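Local coordinates for protein CG8862 (Drosophila melanogaster, PDB 3ISM) that probably cleaves DNA and RNA as a magnesium-dependent mitochondrial endonuclease of the DNA/RNA non-specific family, here caught in complex with its inhibitor, at residues H32-S37 with K76-I81; D38-Y43 with P50-E55; N89-R94 with G180-A185; A103-H108 with E117-S122. All coordinates share one frame; numbering follows the deposited sequence. Where two conformers were deposited one is given.

Contact 1. Residues H32-S37 with K76-I81; sequences HVRSHS and KQDESI
A salt bridge from Arg34 to Asp78 pins the outermost strand 33-35 of the central mixed sheet to a long loop between helices 59-62 and 89-92, and the loop meets it with an Asx turn. The arginine was modelled in two conformers, and its contacts given here are those of one. Its chain bends at the third torsion (chi3 63°), which carries the guanidinium round to the acid. Asp78 OD2 sits over one face of that group, 2.8 Å from Arg34 NH2, and the guanidinium and carboxylate planes are 65° apart. The attraction is therefore probably mainly one of charge, without the in-plane fork of a paired arginine and carboxylate. OD2 also accepts from the hydroxyl of Ser122, so this oxygen serves two neighbours.

The other oxygen works inside the loop. Asp78 OD1 takes the backbone N of Ser80 at 3.0 Å, closing the Asx turn, and Ser80 OG donates to it at 2.7 Å; both donors come from the same face of the carboxylate. A type I beta turn from Asp78 to Ile81 encloses this, and a short acidic residue suits its first position because it can serve turn and arginine together. Ser80 OG lies 2.8 Å from Arg34 NE. Ile81 adds the apolar part of the contact: its CD1 packs 3.9 Å from Arg34 CD and approaches the edge of the His32 ring, 4.2 Å from His32 NE2.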
loop_
_atom_site.group_PDB
_atom_site.type_symbol
_atom_site.label_atom_id
_atom_site.label_comp_id
_atom_site.label_asym_id
_atom_site.label_seq_id
_atom_site.Cartn_x
_atom_site.Cartn_y
_atom_site.Cartn_z
ATOM N N HIS B 32 6.908 -10.121 7.062
ATOM C CA HIS B 32 8.287 -10.310 6.622
ATOM C C HIS B 32 9.264 -9.706 7.647
ATOM O O HIS B 32 10.084 -8.831 7.317
ATOM C CB HIS B 32 8.450 -9.663 5.240
ATOM C CG HIS B 32 9.418 -10.365 4.348
ATOM N ND1 HIS B 32 9.122 -11.561 3.723
ATOM C CD2 HIS B 32 10.675 -10.038 3.968
ATOM C CE1 HIS B 32 10.165 -11.946 3.011
ATOM N NE2 HIS B 32 11.111 -11.028 3.125
ATOM N N VAL B 33 9.149 -10.172 8.889
ATOM C CA VAL B 33 9.907 -9.611 10.017
ATOM C C VAL B 33 11.286 -10.245 10.102
ATOM O O VAL B 33 11.413 -11.477 10.146
ATOM C CB VAL B 33 9.170 -9.768 11.375
ATOM C CG1 VAL B 33 10.073 -9.322 12.537
ATOM C CG2 VAL B 33 7.880 -8.955 11.387
ATOM N N ARG B 34 12.308 -9.392 10.115
ATOM C CA ARG B 34 13.692 -9.844 10.123
ATOM C C ARG B 34 14.473 -9.192 11.253
ATOM O O ARG B 34 14.280 -8.021 11.563
ATOM C CB ARG B 34 14.359 -9.534 8.784
ATOM C CG ARG B 34 14.008 -10.514 7.656
ATOM C CD ARG B 34 14.624 -10.100 6.321
ATOM N NE ARG B 34 16.086 -10.109 6.365
ATOM C CZ ARG B 34 16.849 -9.022 6.476
ATOM N NH1 ARG B 34 16.299 -7.815 6.541
ATOM N NH2 ARG B 34 18.171 -9.140 6.508
ATOM N N SER B 35 15.358 -9.959 11.871
ATOM C CA SER B 35 16.131 -9.482 13.009
ATOM C C SER B 35 17.585 -9.265 12.626
ATOM O O SER B 35 18.186 -10.116 11.987
ATOM C CB SER B 35 16.059 -10.493 14.159
ATOM O OG SER B 35 14.720 -10.850 14.456
ATOM N N HIS B 36 18.134 -8.127 13.020
ATOM C CA HIS B 36 19.563 -7.924 12.939
ATOM C C HIS B 36 20.093 -7.979 14.371
ATOM O O HIS B 36 19.343 -8.285 15.308
ATOM C CB HIS B 36 19.898 -6.619 12.202
ATOM C CG HIS B 36 19.513 -6.649 10.757
ATOM N ND1 HIS B 36 20.348 -7.142 9.775
ATOM C CD2 HIS B 36 18.357 -6.314 10.135
ATOM C CE1 HIS B 36 19.734 -7.080 8.606
ATOM N NE2 HIS B 36 18.521 -6.589 8.798
ATOM N N SER B 37 21.380 -7.721 14.535
ATOM C CA SER B 37 22.015 -7.772 15.835
ATOM C C SER B 37 21.500 -6.756 16.850
ATOM O O SER B 37 21.574 -7.008 18.051
ATOM C CB SER B 37 23.522 -7.611 15.687
ATOM O OG SER B 37 24.043 -8.527 14.738
ATOM N N LYS B 76 24.521 -1.517 0.650
ATOM C CA LYS B 76 24.619 -2.809 -0.030
ATOM C C LYS B 76 23.284 -3.521 -0.091
ATOM O O LYS B 76 22.460 -3.369 0.824
ATOM C CB LYS B 76 25.663 -3.695 0.654
ATOM C CG LYS B 76 25.422 -3.970 2.135
ATOM C CD LYS B 76 26.757 -4.009 2.909
ATOM C CE LYS B 76 26.555 -4.133 4.440
ATOM N NZ LYS B 76 25.314 -3.462 4.935
ATOM N N GLN B 77 23.071 -4.288 -1.164
ATOM C CA GLN B 77 21.861 -5.110 -1.316
ATOM C C GLN B 77 21.753 -6.140 -0.189
ATOM O O GLN B 77 22.763 -6.657 0.293
ATOM C CB GLN B 77 21.821 -5.816 -2.683
ATOM C CG GLN B 77 22.820 -6.983 -2.830
ATOM C CD GLN B 77 22.585 -7.846 -4.068
ATOM O OE1 GLN B 77 21.478 -7.908 -4.600
ATOM N NE2 GLN B 77 23.631 -8.538 -4.511
ATOM N N ASP B 78 20.529 -6.412 0.228
ATOM C CA ASP B 78 20.247 -7.427 1.244
ATOM C C ASP B 78 19.913 -8.771 0.566
ATOM O O ASP B 78 18.830 -8.939 -0.015
ATOM C CB ASP B 78 19.084 -6.962 2.131
ATOM C CG ASP B 78 18.816 -7.910 3.292
ATOM O OD1 ASP B 78 19.350 -9.042 3.298
ATOM O OD2 ASP B 78 18.067 -7.509 4.207
ATOM N N GLU B 79 20.838 -9.718 0.682
ATOM C CA GLU B 79 20.758 -10.995 -0.021
ATOM C C GLU B 79 19.805 -11.965 0.655
ATOM O O GLU B 79 19.477 -13.015 0.105
ATOM C CB GLU B 79 22.153 -11.621 -0.151
ATOM C CG GLU B 79 23.009 -10.975 -1.226
ATOM C CD GLU B 79 24.489 -11.251 -1.058
ATOM O OE1 GLU B 79 24.868 -11.975 -0.110
ATOM O OE2 GLU B 79 25.280 -10.729 -1.873
ATOM N N SER B 80 19.359 -11.624 1.855
ATOM C CA SER B 80 18.346 -12.447 2.500
ATOM C C SER B 80 16.942 -12.114 1.971
ATOM O O SER B 80 15.981 -12.798 2.333
ATOM C CB SER B 80 18.397 -12.284 4.011
ATOM O OG SER B 80 17.825 -11.049 4.378
ATOM N N ILE B 81 16.822 -11.083 1.123
ATOM C CA ILE B 81 15.539 -10.750 0.448
ATOM C C ILE B 81 15.523 -11.388 -0.956
ATOM O O ILE B 81 16.535 -11.340 -1.675
ATOM C CB ILE B 81 15.319 -9.207 0.275
ATOM C CG1 ILE B 81 15.545 -8.420 1.586
ATOM C CG2 ILE B 81 13.940 -8.902 -0.312
ATOM C CD1 ILE B 81 14.542 -8.698 2.657
#

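Contact 2. Residues D38-Y43 with P50-E55; sequences DYVLSY and PHWVFE
Backbone hydrogen bonds set the register of strands 40-43 and 52-55, which run antiparallel with axes 4.7 Å apart. Val40 and Phe54 form a reciprocal pair, Val40 N giving to Phe54 O at 3.1 Å and Phe54 N to Val40 O at 2.8 Å. Farther along, Ser42 N donates to Trp52 O, while Ser42 O receives His51 N at 2.7 Å and, weakly, Trp52 N.

Apolar packing differs on the two faces. Leu41 and Val53 share one, where Leu41 CD1 touches Val53 CG1 at 3.7 Å and also reaches Pro50. On the other, Val40 lies alongside Trp52, with CG1 4.0 Å from CZ3. The indole is folded back over the neighbouring strand by a chi1 of 53°, and Ser42 CB sits over its five-membered ring in a CH-pi contact, 3.4 Å from the centroid.

Serine suits the place: its CB meets the ring while OG, anti to the backbone N (chi1 166°), accepts from a water that takes Trp52 NE1, and is also bonded to Asp31 O.

His51 and Trp52 thus oppose the single Ser42: a classic beta bulge in the hairpin of strands 40-44 and 49-57, part of the central sheet of this nuclease fold.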
loop_
_atom_site.group_PDB
_atom_site.type_symbol
_atom_site.label_atom_id
_atom_site.label_comp_id
_atom_site.label_asym_id
_atom_site.label_seq_id
_atom_site.Cartn_x
_atom_site.Cartn_y
_atom_site.Cartn_z
ATOM N N ASP B 38 21.002 -5.611 16.387
ATOM C CA ASP B 38 20.599 -4.543 17.315
ATOM C C ASP B 38 19.383 -3.747 16.848
ATOM O O ASP B 38 19.068 -2.704 17.415
ATOM C CB ASP B 38 21.776 -3.605 17.629
ATOM C CG ASP B 38 21.593 -2.836 18.946
ATOM O OD1 ASP B 38 21.144 -3.443 19.944
ATOM O OD2 ASP B 38 21.918 -1.623 18.992
ATOM N N TYR B 39 18.695 -4.240 15.822
ATOM C CA TYR B 39 17.379 -3.707 15.456
ATOM C C TYR B 39 16.511 -4.779 14.812
ATOM O O TYR B 39 17.004 -5.851 14.455
ATOM C CB TYR B 39 17.474 -2.446 14.580
ATOM C CG TYR B 39 17.967 -2.622 13.150
ATOM C CD1 TYR B 39 17.081 -2.548 12.082
ATOM C CD2 TYR B 39 19.318 -2.798 12.864
ATOM C CE1 TYR B 39 17.520 -2.671 10.776
ATOM C CE2 TYR B 39 19.766 -2.915 11.555
ATOM C CZ TYR B 39 18.866 -2.851 10.520
ATOM O OH TYR B 39 19.290 -2.973 9.208
ATOM N N VAL B 40 15.219 -4.494 14.709
ATOM C CA VAL B 40 14.261 -5.410 14.093
ATOM C C VAL B 40 13.615 -4.706 12.897
ATOM O O VAL B 40 13.351 -3.507 12.949
ATOM C CB VAL B 40 13.197 -5.912 15.115
ATOM C CG1 VAL B 40 12.220 -6.882 14.464
ATOM C CG2 VAL B 40 13.875 -6.595 16.306
ATOM N N LEU B 41 13.388 -5.448 11.819
ATOM C CA LEU B 41 12.892 -4.871 10.576
ATOM C C LEU B 41 11.731 -5.671 10.000
ATOM O O LEU B 41 11.837 -6.880 9.852
ATOM C CB LEU B 41 14.033 -4.806 9.558
ATOM C CG LEU B 41 13.735 -4.254 8.155
ATOM C CD1 LEU B 41 14.786 -3.206 7.821
ATOM C CD2 LEU B 41 13.760 -5.339 7.117
ATOM N N SER B 42 10.638 -4.989 9.658
ATOM C CA SER B 42 9.571 -5.587 8.871
ATOM C C SER B 42 9.692 -5.003 7.470
ATOM O O SER B 42 9.689 -3.785 7.309
ATOM C CB SER B 42 8.213 -5.279 9.483
ATOM O OG SER B 42 7.130 -5.551 8.600
ATOM N N TYR B 43 9.860 -5.875 6.469
ATOM C CA TYR B 43 10.152 -5.427 5.105
ATOM C C TYR B 43 8.898 -5.447 4.235
ATOM O O TYR B 43 8.152 -6.444 4.220
ATOM C CB TYR B 43 11.223 -6.307 4.453
ATOM C CG TYR B 43 11.757 -5.746 3.152
ATOM C CD1 TYR B 43 12.467 -4.535 3.129
ATOM C CD2 TYR B 43 11.539 -6.407 1.940
ATOM C CE1 TYR B 43 12.963 -4.013 1.923
ATOM C CE2 TYR B 43 12.026 -5.894 0.729
ATOM C CZ TYR B 43 12.744 -4.696 0.737
ATOM O OH TYR B 43 13.254 -4.188 -0.437
ATOM N N PRO B 50 11.238 -0.657 4.231
ATOM C CA PRO B 50 10.570 -1.252 5.394
ATOM C C PRO B 50 9.083 -0.875 5.534
ATOM O O PRO B 50 8.675 0.184 5.085
ATOM C CB PRO B 50 11.347 -0.657 6.585
ATOM C CG PRO B 50 12.658 -0.241 6.032
ATOM C CD PRO B 50 12.357 0.223 4.628
ATOM N N HIS B 51 8.285 -1.747 6.139
ATOM C CA HIS B 51 7.050 -1.285 6.780
ATOM C C HIS B 51 7.448 -0.479 8.025
ATOM O O HIS B 51 6.901 0.570 8.271
ATOM C CB HIS B 51 6.182 -2.446 7.246
ATOM C CG HIS B 51 5.527 -3.219 6.140
ATOM N ND1 HIS B 51 4.546 -2.683 5.334
ATOM C CD2 HIS B 51 5.667 -4.515 5.753
ATOM C CE1 HIS B 51 4.117 -3.609 4.487
ATOM N NE2 HIS B 51 4.789 -4.728 4.716
ATOM N N TRP B 52 8.370 -1.021 8.819
ATOM C CA TRP B 52 8.811 -0.399 10.072
ATOM C C TRP B 52 10.150 -0.986 10.507
ATOM O O TRP B 52 10.547 -2.084 10.061
ATOM C CB TRP B 52 7.772 -0.565 11.211
ATOM C CG TRP B 52 7.305 -1.985 11.492
ATOM C CD1 TRP B 52 6.176 -2.579 11.013
ATOM C CD2 TRP B 52 7.933 -2.961 12.343
ATOM N NE1 TRP B 52 6.070 -3.871 11.483
ATOM C CE2 TRP B 52 7.135 -4.130 12.304
ATOM C CE3 TRP B 52 9.094 -2.971 13.114
ATOM C CZ2 TRP B 52 7.468 -5.293 13.007
ATOM C CZ3 TRP B 52 9.425 -4.142 13.822
ATOM C CH2 TRP B 52 8.621 -5.279 13.747
ATOM N N VAL B 53 10.868 -0.238 11.345
ATOM C CA VAL B 53 11.964 -0.822 12.099
ATOM C C VAL B 53 11.721 -0.526 13.590
ATOM O O VAL B 53 10.973 0.408 13.930
ATOM C CB VAL B 53 13.350 -0.278 11.673
ATOM C CG1 VAL B 53 13.645 -0.579 10.222
ATOM C CG2 VAL B 53 13.449 1.226 11.946
ATOM N N PHE B 54 12.351 -1.317 14.459
ATOM C CA PHE B 54 12.199 -1.141 15.883
ATOM C C PHE B 54 13.568 -1.145 16.568
ATOM O O PHE B 54 14.454 -1.936 16.227
ATOM C CB PHE B 54 11.279 -2.213 16.495
ATOM C CG PHE B 54 10.321 -1.658 17.504
ATOM C CD1 PHE B 54 8.994 -1.420 17.158
ATOM C CD2 PHE B 54 10.765 -1.299 18.776
ATOM C CE1 PHE B 54 8.109 -0.857 18.087
ATOM C CE2 PHE B 54 9.891 -0.731 19.702
ATOM C CZ PHE B 54 8.560 -0.500 19.353
ATOM N N GLU B 55 13.736 -0.246 17.527
ATOM C CA GLU B 55 15.027 -0.062 18.200
ATOM C C GLU B 55 14.795 0.120 19.686
ATOM O O GLU B 55 13.783 0.675 20.100
ATOM C CB GLU B 55 15.763 1.162 17.651
ATOM C CG GLU B 55 16.156 1.099 16.148
ATOM C CD GLU B 55 16.619 2.467 15.611
ATOM O OE1 GLU B 55 15.818 3.427 15.643
ATOM O OE2 GLU B 55 17.778 2.588 15.158
HETATM O O HOH W 1 4.603 -5.523 9.612
#

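Contact 3. Residues N89-R94 with G180-A185; sequences NTDYRR and GANTVA
Asp91 grips Asn182 with both carboxylate oxygens. Its CG lies anti to the carbonyl carbon (chi1 -64°), a rotamer that sends the acid off the short helix toward the turn at 180-183. There OD1 accepts the backbone N of Asn182 at 3.0 Å, on the syn side but well out of the carboxylate plane. The side-chain amide makes the shorter bond: Asn182 ND2 reaches the syn lone pair of Asp91 OD2 at 2.8 Å, and OD2 lies almost in the amide plane although the two flat groups are 76° apart. OD2 also accepts from Gln88 N. A chi1 of -63° keeps the Asn182 amide beside its own backbone N, letting one residue offer both donors to one acid.

A type I beta turn, Gly180 to Thr183, presents these donors and closes a hairpin between strands 172-179 and 184-185 through a G1 beta bulge. Gly180 suits its place: its phi is positive, and a beta carbon would collide with Asp91 OD1, which lies 3.5 Å from Gly180 CA. A leucine in place of Asp91 would probably leave Asn182 N and ND2, and Gln88 N, without their acceptors and free the amide to turn.

Val184 turns its two methyls to different partners: CG1 lies 3.7 Å from Tyr92 OH, and CG2 packs 3.9 Å from Asp91 CB. Tyr92 also packs on Phe286 of the bound inhibitor chain.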
loop_
_atom_site.group_PDB
_atom_site.type_symbol
_atom_site.label_atom_id
_atom_site.label_comp_id
_atom_site.label_asym_id
_atom_site.label_seq_id
_atom_site.Cartn_x
_atom_site.Cartn_y
_atom_site.Cartn_z
ATOM N N ASN B 89 21.361 -0.255 -5.323
ATOM C CA ASN B 89 21.992 1.057 -5.519
ATOM C C ASN B 89 21.608 1.708 -6.855
ATOM O O ASN B 89 21.371 2.916 -6.895
ATOM C CB ASN B 89 23.518 0.986 -5.347
ATOM C CG ASN B 89 23.932 0.904 -3.886
ATOM O OD1 ASN B 89 23.306 1.507 -3.013
ATOM N ND2 ASN B 89 24.988 0.148 -3.612
ATOM N N THR B 90 21.482 0.900 -7.913
ATOM C CA THR B 90 21.002 1.390 -9.221
ATOM C C THR B 90 19.660 2.128 -9.167
ATOM O O THR B 90 19.445 3.074 -9.924
ATOM C CB THR B 90 20.907 0.272 -10.302
ATOM O OG1 THR B 90 20.065 -0.800 -9.842
ATOM C CG2 THR B 90 22.271 -0.262 -10.657
ATOM N N ASP B 91 18.773 1.719 -8.261
ATOM C CA ASP B 91 17.454 2.352 -8.115
ATOM C C ASP B 91 17.509 3.789 -7.594
ATOM O O ASP B 91 16.677 4.621 -7.963
ATOM C CB ASP B 91 16.571 1.533 -7.175
ATOM C CG ASP B 91 16.253 0.141 -7.722
ATOM O OD1 ASP B 91 15.829 0.047 -8.891
ATOM O OD2 ASP B 91 16.404 -0.847 -6.961
ATOM N N TYR B 92 18.486 4.051 -6.730
ATOM C CA TYR B 92 18.641 5.329 -6.024
ATOM C C TYR B 92 19.551 6.302 -6.757
ATOM O O TYR B 92 19.450 7.519 -6.543
ATOM C CB TYR B 92 19.261 5.090 -4.647
ATOM C CG TYR B 92 18.304 4.558 -3.624
ATOM C CD1 TYR B 92 18.119 3.186 -3.461
ATOM C CD2 TYR B 92 17.568 5.422 -2.821
ATOM C CE1 TYR B 92 17.225 2.685 -2.507
ATOM C CE2 TYR B 92 16.681 4.931 -1.867
ATOM C CZ TYR B 92 16.514 3.564 -1.722
ATOM O OH TYR B 92 15.637 3.085 -0.784
ATOM N N ARG B 93 20.463 5.764 -7.572
ATOM C CA ARG B 93 21.455 6.580 -8.276
ATOM C C ARG B 93 20.776 7.585 -9.177
ATOM O O ARG B 93 19.992 7.213 -10.055
ATOM C CB ARG B 93 22.413 5.723 -9.110
ATOM C CG ARG B 93 23.591 6.522 -9.691
ATOM C CD ARG B 93 24.172 5.854 -10.924
ATOM N NE ARG B 93 25.169 6.689 -11.601
ATOM C CZ ARG B 93 24.974 7.306 -12.768
ATOM N NH1 ARG B 93 23.812 7.182 -13.407
ATOM N NH2 ARG B 93 25.944 8.041 -13.309
ATOM N N ARG B 94 21.076 8.858 -8.924
ATOM C CA ARG B 94 20.566 9.995 -9.690
ATOM C C ARG B 94 19.037 10.053 -9.734
ATOM O O ARG B 94 18.439 10.528 -10.704
ATOM C CB ARG B 94 21.212 10.052 -11.082
ATOM C CG ARG B 94 22.696 10.457 -11.019
ATOM C CD ARG B 94 23.356 10.579 -12.391
ATOM N NE ARG B 94 24.763 10.960 -12.246
ATOM C CZ ARG B 94 25.527 11.449 -13.221
ATOM N NH1 ARG B 94 25.032 11.634 -14.440
ATOM N NH2 ARG B 94 26.792 11.762 -12.975
ATOM N N GLY B 180 13.516 3.768 -10.121
ATOM C CA GLY B 180 14.363 2.694 -10.627
ATOM C C GLY B 180 13.583 1.533 -11.205
ATOM O O GLY B 180 12.353 1.459 -11.061
ATOM N N ALA B 181 14.308 0.619 -11.845
ATOM C CA ALA B 181 13.725 -0.615 -12.395
ATOM C C ALA B 181 13.012 -1.434 -11.331
ATOM O O ALA B 181 12.044 -2.115 -11.625
ATOM C CB ALA B 181 14.798 -1.456 -13.095
ATOM N N ASN B 182 13.458 -1.343 -10.085
ATOM C CA ASN B 182 12.797 -2.088 -9.013
ATOM C C ASN B 182 11.630 -1.351 -8.379
ATOM O O ASN B 182 11.065 -1.822 -7.416
ATOM C CB ASN B 182 13.806 -2.572 -7.972
ATOM C CG ASN B 182 14.823 -3.552 -8.569
ATOM O OD1 ASN B 182 14.439 -4.522 -9.212
ATOM N ND2 ASN B 182 16.112 -3.285 -8.376
ATOM N N THR B 183 11.256 -0.212 -8.958
ATOM C CA THR B 183 10.125 0.584 -8.489
ATOM C C THR B 183 10.100 0.742 -6.971
ATOM O O THR B 183 9.159 0.336 -6.302
ATOM C CB THR B 183 8.770 0.051 -9.022
ATOM O OG1 THR B 183 8.497 -1.221 -8.441
ATOM C CG2 THR B 183 8.803 -0.109 -10.563
ATOM N N VAL B 184 11.157 1.339 -6.433
ATOM C CA VAL B 184 11.236 1.599 -4.995
ATOM C C VAL B 184 10.317 2.789 -4.661
ATOM O O VAL B 184 10.436 3.853 -5.264
ATOM C CB VAL B 184 12.700 1.836 -4.550
ATOM C CG1 VAL B 184 12.799 2.092 -3.012
ATOM C CG2 VAL B 184 13.544 0.641 -4.926
ATOM N N ALA B 185 9.382 2.583 -3.729
ATOM C CA ALA B 185 8.420 3.619 -3.372
ATOM C C ALA B 185 9.065 4.800 -2.644
ATOM O O ALA B 185 9.938 4.611 -1.792
ATOM C CB ALA B 185 7.322 3.038 -2.523
#

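Contact 4. Residues A103-H108 with E117-S122; sequences AAAGNH and ETFYLS
Thr118 is the hub of this contact, and each branch of its side chain meets a different part of 103-108. Thr118 CB rests 3.5 Å from Ala103 O. The methyl CG2 presses against the His108 ring, 3.6 Å from CD2. With chi1 at 68°, OG1 lies between the backbone N and the carbonyl carbon; it bonds to Cys115 O and comes within 3.4 Å of Ala105 CA, so the hydroxyl is satisfied while its flank stays in van der Waals contact. A serine here would lack the methyl and is likely to open a gap beside the His108 ring.

Ala105, in a 3-10 turn, fits because its small methyl can rest against both Thr118 OG1 and the Phe119 ring, whose CE2 lies 3.6 Å from Ala105 CB. Ala103 contributes chiefly its carbonyl oxygen, which accepts from Asn123 ND2; the same nitrogen also donates to Thr118 O and so fastens both segments. His108 is held by Asp38 and Glu55 at its two nitrogens.

Both segments belong to the connection between strands 98-101 and 124-127 of the His-Me finger, the ββα-metal motif of this nuclease family, and Thr118 packs on His101, the predicted proton acceptor.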
loop_
_atom_site.group_PDB
_atom_site.type_symbol
_atom_site.label_atom_id
_atom_site.label_comp_id
_atom_site.label_asym_id
_atom_site.label_seq_id
_atom_site.Cartn_x
_atom_site.Cartn_y
_atom_site.Cartn_z
ATOM N N ALA B 103 16.450 2.671 10.599
ATOM C CA ALA B 103 17.248 2.526 11.807
ATOM C C ALA B 103 18.579 3.226 11.537
ATOM O O ALA B 103 19.386 2.732 10.734
ATOM C CB ALA B 103 17.493 1.045 12.126
ATOM N N ALA B 104 18.790 4.375 12.182
ATOM C CA ALA B 104 19.977 5.213 11.945
ATOM C C ALA B 104 21.266 4.552 12.418
ATOM O O ALA B 104 21.292 3.854 13.437
ATOM C CB ALA B 104 19.816 6.587 12.610
ATOM N N ALA B 105 22.335 4.775 11.663
ATOM C CA ALA B 105 23.632 4.179 11.958
ATOM C C ALA B 105 24.164 4.608 13.335
ATOM O O ALA B 105 24.842 3.832 14.025
ATOM C CB ALA B 105 24.609 4.545 10.869
ATOM N N GLY B 106 23.817 5.835 13.737
ATOM C CA GLY B 106 24.228 6.412 15.016
ATOM C C GLY B 106 23.519 5.868 16.247
ATOM O O GLY B 106 23.894 6.174 17.379
ATOM N N ASN B 107 22.475 5.084 16.037
ATOM C CA ASN B 107 21.742 4.473 17.139
ATOM C C ASN B 107 22.373 3.133 17.539
ATOM O O ASN B 107 21.878 2.442 18.442
ATOM C CB ASN B 107 20.293 4.217 16.704
ATOM C CG ASN B 107 19.543 5.484 16.362
ATOM O OD1 ASN B 107 19.921 6.578 16.777
ATOM N ND2 ASN B 107 18.452 5.339 15.617
ATOM N N HIS B 108 23.434 2.739 16.833
ATOM C CA HIS B 108 23.969 1.374 16.956
ATOM C C HIS B 108 25.475 1.342 16.981
ATOM O O HIS B 108 26.119 0.980 16.001
ATOM C CB HIS B 108 23.387 0.469 15.860
ATOM C CG HIS B 108 21.901 0.543 15.793
ATOM N ND1 HIS B 108 21.089 -0.073 16.721
ATOM C CD2 HIS B 108 21.081 1.246 14.977
ATOM C CE1 HIS B 108 19.827 0.223 16.460
ATOM N NE2 HIS B 108 19.795 1.025 15.409
ATOM N N GLU B 117 25.235 -3.311 9.780
ATOM C CA GLU B 117 23.931 -3.860 9.435
ATOM C C GLU B 117 22.843 -2.807 9.131
ATOM O O GLU B 117 21.830 -3.130 8.505
ATOM C CB GLU B 117 23.455 -4.830 10.527
ATOM C CG GLU B 117 24.218 -6.168 10.608
ATOM C CD GLU B 117 24.006 -6.866 11.956
ATOM O OE1 GLU B 117 23.102 -6.443 12.711
ATOM O OE2 GLU B 117 24.748 -7.820 12.282
ATOM N N THR B 118 23.027 -1.560 9.562
ATOM C CA THR B 118 22.064 -0.508 9.200
ATOM C C THR B 118 22.247 -0.055 7.749
ATOM O O THR B 118 21.405 0.658 7.206
ATOM C CB THR B 118 22.145 0.728 10.132
ATOM O OG1 THR B 118 23.396 1.410 9.935
ATOM C CG2 THR B 118 22.029 0.306 11.596
ATOM N N PHE B 119 23.331 -0.476 7.108
ATOM C CA PHE B 119 23.572 -0.080 5.716
ATOM C C PHE B 119 23.008 -1.020 4.633
ATOM O O PHE B 119 23.207 -0.784 3.436
ATOM C CB PHE B 119 25.052 0.235 5.488
ATOM C CG PHE B 119 25.475 1.570 6.052
ATOM C CD1 PHE B 119 25.630 2.672 5.217
ATOM C CD2 PHE B 119 25.704 1.728 7.420
ATOM C CE1 PHE B 119 26.017 3.910 5.733
ATOM C CE2 PHE B 119 26.099 2.969 7.948
ATOM C CZ PHE B 119 26.256 4.061 7.100
ATOM N N TYR B 120 22.283 -2.065 5.043
ATOM C CA TYR B 120 21.558 -2.875 4.070
ATOM C C TYR B 120 20.485 -2.012 3.443
ATOM O O TYR B 120 19.777 -1.287 4.157
ATOM C CB TYR B 120 20.918 -4.106 4.706
ATOM C CG TYR B 120 21.893 -5.203 5.022
ATOM C CD1 TYR B 120 22.546 -5.890 4.007
ATOM C CD2 TYR B 120 22.166 -5.557 6.345
ATOM C CE1 TYR B 120 23.460 -6.907 4.297
ATOM C CE2 TYR B 120 23.063 -6.573 6.648
ATOM C CZ TYR B 120 23.703 -7.246 5.618
ATOM O OH TYR B 120 24.602 -8.252 5.910
ATOM N N LEU B 121 20.360 -2.091 2.119
ATOM C CA LEU B 121 19.331 -1.347 1.405
ATOM C C LEU B 121 17.897 -1.689 1.826
ATOM O O LEU B 121 16.977 -0.930 1.535
ATOM C CB LEU B 121 19.483 -1.521 -0.109
ATOM C CG LEU B 121 20.752 -0.855 -0.644
ATOM C CD1 LEU B 121 21.043 -1.334 -2.056
ATOM C CD2 LEU B 121 20.622 0.674 -0.585
ATOM N N SER B 122 17.706 -2.823 2.499
ATOM C CA SER B 122 16.393 -3.138 3.055
ATOM C C SER B 122 16.023 -2.254 4.244
ATOM O O SER B 122 14.858 -2.210 4.630
ATOM C CB SER B 122 16.289 -4.609 3.435
ATOM O OG SER B 122 17.319 -4.972 4.314
#

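Overall arrangement
From the N terminus, strand 33-35 opens contact 1, whose loop does not close until residues 76-81. Contact 2 is a short hairpin lying wholly within that loop, and strand 40-44 pairs with strand 33-35, so the two meet at one edge of the central sheet. After contact 1 has closed, residue 89 opens the long loop of contact 3, which returns at 180-185 and encloses contact 4. No pair crosses. Contact 4 draws together the connection between strands 98-101 and 124-127, and its Glu117 bonds to Ser37 of contact 1 and Tyr39 of contact 2. The centre of contact 3 lies about 20 Å from the centre of the chain, tying a peripheral hairpin to helix 89-92.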